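Long-range contact in 5-Carboxyvanillate Decarboxylase (Novosphingobium aromaticivorans, PDB 4QRN), which probably catalyses the metal-dependent decarboxylation of 5-carboxyvanillate, as a carboxy-lyase of the amidohydrolase family that holds manganese in its active site: residues I179-E191 with E237-G249. Sequence-based numbering, arbitrary orientation.
Sequences INSHTQGRYLDEE and ETGMHLLRLITIG. With ACT (acetate ion), chain L.
Glu237 and His241, one helical turn apart, both set their CG trans to the backbone N (chi1 164° and -158°), and a bend at chi2 of Glu237 carries its carboxylate to Ser181. The hydroxyl of Ser181 fits between them: it accepts from His241 ND1 at 2.8 Å, in the ring plane, and donates from OG to Glu237 OE2 at 2.6 Å. The same OE2 takes the backbone N-H of His182, while OE1 offers its syn lone pair to Tyr187 OH at 2.7 Å, so three donors fix this buried carboxylate. With an alanine here instead of Glu237, the Ser181 and Tyr187 hydroxyls and the His182 N-H would probably lose their shared acceptor, and the tyrosine ring would be freer to shift. His241 suits its place by using both nitrogens, since NE2 accepts from Leu188 N at 2.9 Å, nearly straight at 169°. In the (beta/alpha)8 barrel of the amidohydrolase family, these bonds tie the loop after strand 177-179 to helix 233-248; the side chain of Thr238 is about 6 Å from that of His210, a manganese ligand. Tyr187 combines its hydroxyl with a ring edge set over the imidazole face of His241, a T-shaped pair with centroids 4.9 Å apart. Met240 SD adds an oblique Met-aromatic contact, and its flexible thioether chain brings CE to 3.4 Å from Tyr187 CZ. In the conformers described, one of two modelled for each residue, the guanidinium of Arg244 offers NE and NH1 side by side to Asp189, and its NH2 salt-bridges Glu224 of the second subunit. Tyr187 CB lies over the guanidinium face.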
loop_
_atom_site.group_PDB
_atom_site.type_symbol
_atom_site.label_atom_id
_atom_site.label_comp_id
_atom_site.label_asym_id
_atom_site.label_seq_id
_atom_site.Cartn_x
_atom_site.Cartn_y
_atom_site.Cartn_z
ATOM N N ILE A 179 14.195 -7.496 11.862
ATOM C CA ILE A 179 14.514 -6.077 11.907
ATOM C C ILE A 179 13.196 -5.340 11.707
ATOM O O ILE A 179 12.415 -5.655 10.799
ATOM C CB ILE A 179 15.568 -5.683 10.849
ATOM C CG1 ILE A 179 16.912 -6.339 11.207
ATOM C CG2 ILE A 179 15.698 -4.139 10.755
ATOM C CD1 ILE A 179 18.051 -6.028 10.231
ATOM N N ASN A 180 12.941 -4.373 12.582
ATOM C CA ASN A 180 11.693 -3.623 12.627
ATOM C C ASN A 180 11.783 -2.435 11.702
ATOM O O ASN A 180 11.784 -1.273 12.116
ATOM C CB ASN A 180 11.434 -3.249 14.079
ATOM C CG ASN A 180 11.449 -4.456 14.936
ATOM O OD1 ASN A 180 10.576 -5.312 14.779
ATOM N ND2 ASN A 180 12.468 -4.587 15.805
ATOM N N SER A 181 11.919 -2.746 10.420
ATOM C CA SER A 181 12.015 -1.793 9.336
ATOM C C SER A 181 13.086 -0.740 9.621
ATOM O O SER A 181 14.206 -1.127 9.949
ATOM C CB SER A 181 10.637 -1.257 8.935
ATOM O OG SER A 181 10.698 -0.817 7.604
ATOM N N HIS A 182 12.819 0.550 9.386
ATOM C CA HIS A 182 13.890 1.547 9.410
ATOM C C HIS A 182 14.581 1.632 10.778
ATOM O O HIS A 182 14.022 1.285 11.820
ATOM C CB HIS A 182 13.347 2.945 9.034
ATOM C CG HIS A 182 12.517 3.575 10.101
ATOM N ND1 HIS A 182 13.032 4.464 11.026
ATOM C CD2 HIS A 182 11.199 3.429 10.388
ATOM C CE1 HIS A 182 12.056 4.831 11.845
ATOM N NE2 HIS A 182 10.933 4.225 11.474
ATOM N N THR A 183 15.819 2.125 10.745
ATOM C CA THR A 183 16.513 2.481 11.971
ATOM C C THR A 183 16.772 3.969 11.928
ATOM O O THR A 183 17.574 4.452 11.113
ATOM C CB THR A 183 17.824 1.663 12.146
ATOM O OG1 THR A 183 17.473 0.300 12.383
ATOM C CG2 THR A 183 18.655 2.163 13.331
ATOM N N GLN A 184 16.030 4.695 12.757
ATOM C CA GLN A 184 16.196 6.149 12.854
ATOM C C GLN A 184 16.141 6.814 11.471
ATOM O O GLN A 184 16.911 7.722 11.158
ATOM C CB GLN A 184 17.466 6.483 13.641
ATOM C CG GLN A 184 17.309 6.006 15.073
ATOM C CD GLN A 184 18.567 6.138 15.890
ATOM O OE1 GLN A 184 19.197 7.191 15.895
ATOM N NE2 GLN A 184 18.948 5.070 16.581
ATOM N N GLY A 185 15.191 6.365 10.664
ATOM C CA GLY A 185 14.937 6.976 9.377
ATOM C C GLY A 185 15.821 6.490 8.240
ATOM O O GLY A 185 15.702 6.996 7.113
ATOM N N ARG A 186 16.688 5.516 8.519
ATOM C CA ARG A 186 17.597 4.952 7.520
ATOM C C ARG A 186 17.150 3.546 7.157
ATOM O O ARG A 186 16.714 2.771 8.023
ATOM C CB ARG A 186 19.038 4.900 8.048
ATOM C CG ARG A 186 19.567 6.254 8.446
ATOM C CD ARG A 186 20.969 6.125 9.011
ATOM N NE ARG A 186 21.909 5.801 7.952
ATOM C CZ ARG A 186 23.208 5.644 8.151
ATOM N NH1 ARG A 186 23.700 5.734 9.380
ATOM N NH2 ARG A 186 24.005 5.393 7.124
ATOM N N TYR A 187 17.341 3.199 5.889
ATOM C CA TYR A 187 16.866 1.938 5.310
ATOM C C TYR A 187 18.020 1.037 4.931
ATOM O O TYR A 187 19.142 1.497 4.672
ATOM C CB TYR A 187 15.938 2.248 4.102
ATOM C CG TYR A 187 14.672 2.949 4.566
ATOM C CD1 TYR A 187 14.622 4.332 4.753
ATOM C CD2 TYR A 187 13.564 2.194 4.943
ATOM C CE1 TYR A 187 13.487 4.946 5.286
ATOM C CE2 TYR A 187 12.414 2.793 5.475
ATOM C CZ TYR A 187 12.390 4.173 5.646
ATOM O OH TYR A 187 11.308 4.799 6.198
ATOM N N LEU A 188 17.729 -0.252 4.881
ATOM C CA LEU A 188 18.776 -1.278 4.788
ATOM C C LEU A 188 19.435 -1.349 3.426
ATOM O O LEU A 188 20.425 -2.061 3.277
ATOM C CB LEU A 188 18.195 -2.646 5.159
ATOM C CG LEU A 188 17.807 -2.817 6.633
ATOM C CD1 LEU A 188 16.939 -4.047 6.739
ATOM C CD2 LEU A 188 19.041 -2.909 7.577
ATOM N N ASP A 189 18.913 -0.628 2.433
ATOM C CA ASP A 189 19.577 -0.553 1.136
ATOM C C ASP A 189 20.831 0.309 1.153
ATOM O O ASP A 189 21.594 0.281 0.206
ATOM C CB ASP A 189 18.619 0.000 0.087
ATOM C CG ASP A 189 18.071 1.363 0.467
ATOM O OD1 ASP A 189 17.181 1.412 1.336
ATOM O OD2 ASP A 189 18.563 2.378 -0.091
ATOM N N GLU A 190 21.053 1.080 2.217
ATOM C CA GLU A 190 22.296 1.863 2.288
ATOM C C GLU A 190 23.480 0.930 2.470
ATOM O O GLU A 190 23.387 -0.061 3.213
ATOM C CB GLU A 190 22.291 2.817 3.468
ATOM C CG GLU A 190 21.381 3.994 3.355
ATOM C CD GLU A 190 21.748 5.020 4.400
ATOM O OE1 GLU A 190 22.936 5.401 4.485
ATOM O OE2 GLU A 190 20.866 5.419 5.165
ATOM N N GLU A 191 24.598 1.273 1.831
ATOM C CA GLU A 191 25.799 0.449 1.933
ATOM C C GLU A 191 26.244 0.261 3.385
ATOM O O GLU A 191 26.816 -0.774 3.729
ATOM C CB GLU A 191 26.945 1.067 1.136
ATOM C CG GLU A 191 26.746 0.990 -0.371
ATOM C CD GLU A 191 28.034 1.176 -1.149
ATOM O OE1 GLU A 191 28.995 1.750 -0.594
ATOM O OE2 GLU A 191 28.083 0.745 -2.320
ATOM N N GLU A 237 5.335 1.591 5.256
ATOM C CA GLU A 237 6.729 1.578 5.678
ATOM C C GLU A 237 7.427 0.291 5.231
ATOM O O GLU A 237 8.525 0.298 4.689
ATOM C CB GLU A 237 6.770 1.746 7.202
ATOM C CG GLU A 237 8.086 1.384 7.856
ATOM C CD GLU A 237 9.303 2.224 7.489
ATOM O OE1 GLU A 237 9.162 3.354 6.985
ATOM O OE2 GLU A 237 10.415 1.727 7.767
ATOM N N THR A 238 6.775 -0.839 5.487
ATOM C CA THR A 238 7.433 -2.127 5.300
ATOM C C THR A 238 7.467 -2.504 3.821
ATOM O O THR A 238 8.472 -3.014 3.329
ATOM C CB THR A 238 6.716 -3.206 6.120
ATOM O OG1 THR A 238 6.521 -2.730 7.448
ATOM C CG2 THR A 238 7.554 -4.473 6.179
ATOM N N GLY A 239 6.374 -2.266 3.104
ATOM C CA GLY A 239 6.378 -2.499 1.673
ATOM C C GLY A 239 7.409 -1.615 0.979
ATOM O O GLY A 239 8.123 -2.063 0.081
ATOM N N MET A 240 7.495 -0.357 1.379
ATOM C CA MET A 240 8.523 0.521 0.832
ATOM C C MET A 240 9.915 -0.056 1.075
ATOM O O MET A 240 10.778 -0.038 0.199
ATOM C CB MET A 240 8.440 1.919 1.453
ATOM C CG MET A 240 9.455 2.887 0.856
ATOM S SD MET A 240 9.449 4.497 1.666
ATOM C CE MET A 240 9.984 4.099 3.312
ATOM N N HIS A 241 10.142 -0.530 2.297
ATOM C CA HIS A 241 11.463 -1.029 2.668
ATOM C C HIS A 241 11.846 -2.253 1.841
ATOM O O HIS A 241 12.960 -2.332 1.307
ATOM C CB HIS A 241 11.486 -1.338 4.155
ATOM C CG HIS A 241 12.853 -1.345 4.759
ATOM N ND1 HIS A 241 13.025 -1.191 6.110
ATOM C CD2 HIS A 241 14.104 -1.393 4.221
ATOM C CE1 HIS A 241 14.322 -1.180 6.378
ATOM N NE2 HIS A 241 15.005 -1.290 5.256
ATOM N N LEU A 242 10.935 -3.218 1.729
ATOM C CA LEU A 242 11.214 -4.392 0.919
ATOM C C LEU A 242 11.423 -3.986 -0.541
ATOM O O LEU A 242 12.349 -4.474 -1.216
ATOM C CB LEU A 242 10.110 -5.416 1.056
ATOM C CG LEU A 242 10.267 -6.664 0.178
ATOM C CD1 LEU A 242 11.602 -7.380 0.399
ATOM C CD2 LEU A 242 9.094 -7.595 0.431
ATOM N N LEU A 243 10.573 -3.091 -1.057
ATOM C CA LEU A 243 10.703 -2.684 -2.447
ATOM C C LEU A 243 12.050 -2.007 -2.710
ATOM O O LEU A 243 12.694 -2.257 -3.728
ATOM C CB LEU A 243 9.541 -1.778 -2.836
ATOM C CG LEU A 243 9.485 -1.348 -4.299
ATOM C CD1 LEU A 243 9.461 -2.540 -5.261
ATOM C CD2 LEU A 243 8.259 -0.461 -4.538
ATOM N N ARG A 244 12.505 -1.140 -1.797
ATOM C CA ARG A 244 13.815 -0.464 -1.877
ATOM C C ARG A 244 14.943 -1.481 -1.962
ATOM O O ARG A 244 15.905 -1.320 -2.699
ATOM C CB ARG A 244 14.058 0.415 -0.626
ATOM C CG ARG A 244 13.354 1.770 -0.694
ATOM C CD ARG A 244 13.593 2.706 0.496
ATOM N NE ARG A 244 14.998 3.038 0.695
ATOM C CZ ARG A 244 15.463 4.230 1.074
ATOM N NH1 ARG A 244 16.758 4.377 1.278
ATOM N NH2 ARG A 244 14.660 5.277 1.241
ATOM N N LEU A 245 14.834 -2.523 -1.145
ATOM C CA LEU A 245 15.856 -3.557 -1.158
ATOM C C LEU A 245 15.852 -4.351 -2.462
ATOM O O LEU A 245 16.916 -4.643 -3.026
ATOM C CB LEU A 245 15.672 -4.485 0.031
ATOM C CG LEU A 245 16.209 -3.916 1.336
ATOM C CD1 LEU A 245 15.650 -4.686 2.534
ATOM C CD2 LEU A 245 17.743 -3.963 1.352
ATOM N N ILE A 246 14.665 -4.696 -2.962
ATOM C CA ILE A 246 14.609 -5.407 -4.235
ATOM C C ILE A 246 15.236 -4.537 -5.324
ATOM O O ILE A 246 16.080 -5.003 -6.104
ATOM C CB ILE A 246 13.159 -5.785 -4.587
ATOM C CG1 ILE A 246 12.612 -6.833 -3.599
ATOM C CG2 ILE A 246 13.080 -6.268 -6.033
ATOM C CD1 ILE A 246 11.125 -7.035 -3.701
ATOM N N THR A 247 14.861 -3.265 -5.382
ATOM C CA THR A 247 15.272 -2.429 -6.495
ATOM C C THR A 247 16.708 -1.931 -6.400
ATOM O O THR A 247 17.264 -1.520 -7.417
ATOM C CB THR A 247 14.285 -1.283 -6.756
ATOM O OG1 THR A 247 14.183 -0.449 -5.594
ATOM C CG2 THR A 247 12.909 -1.841 -7.140
ATOM N N ILE A 248 17.333 -1.999 -5.218
ATOM C CA ILE A 248 18.772 -1.739 -5.128
ATOM C C ILE A 248 19.576 -2.954 -5.574
ATOM O O ILE A 248 20.793 -2.883 -5.721
ATOM C CB ILE A 248 19.197 -1.280 -3.697
ATOM C CG1 ILE A 248 20.462 -0.409 -3.736
ATOM C CG2 ILE A 248 19.393 -2.458 -2.741
ATOM C CD1 ILE A 248 20.258 0.916 -4.448
ATOM N N GLY A 249 18.912 -4.084 -5.785
ATOM C CA GLY A 249 19.584 -5.290 -6.246
ATOM C C GLY A 249 20.099 -6.193 -5.149
ATOM O O GLY A 249 21.023 -6.965 -5.394
HETATM C C ACT L . 22.041 5.865 12.539
HETATM O O ACT L . 22.666 5.261 11.635
HETATM O OXT ACT L . 21.601 7.010 12.262
HETATM C CH3 ACT L . 21.843 5.256 13.893
#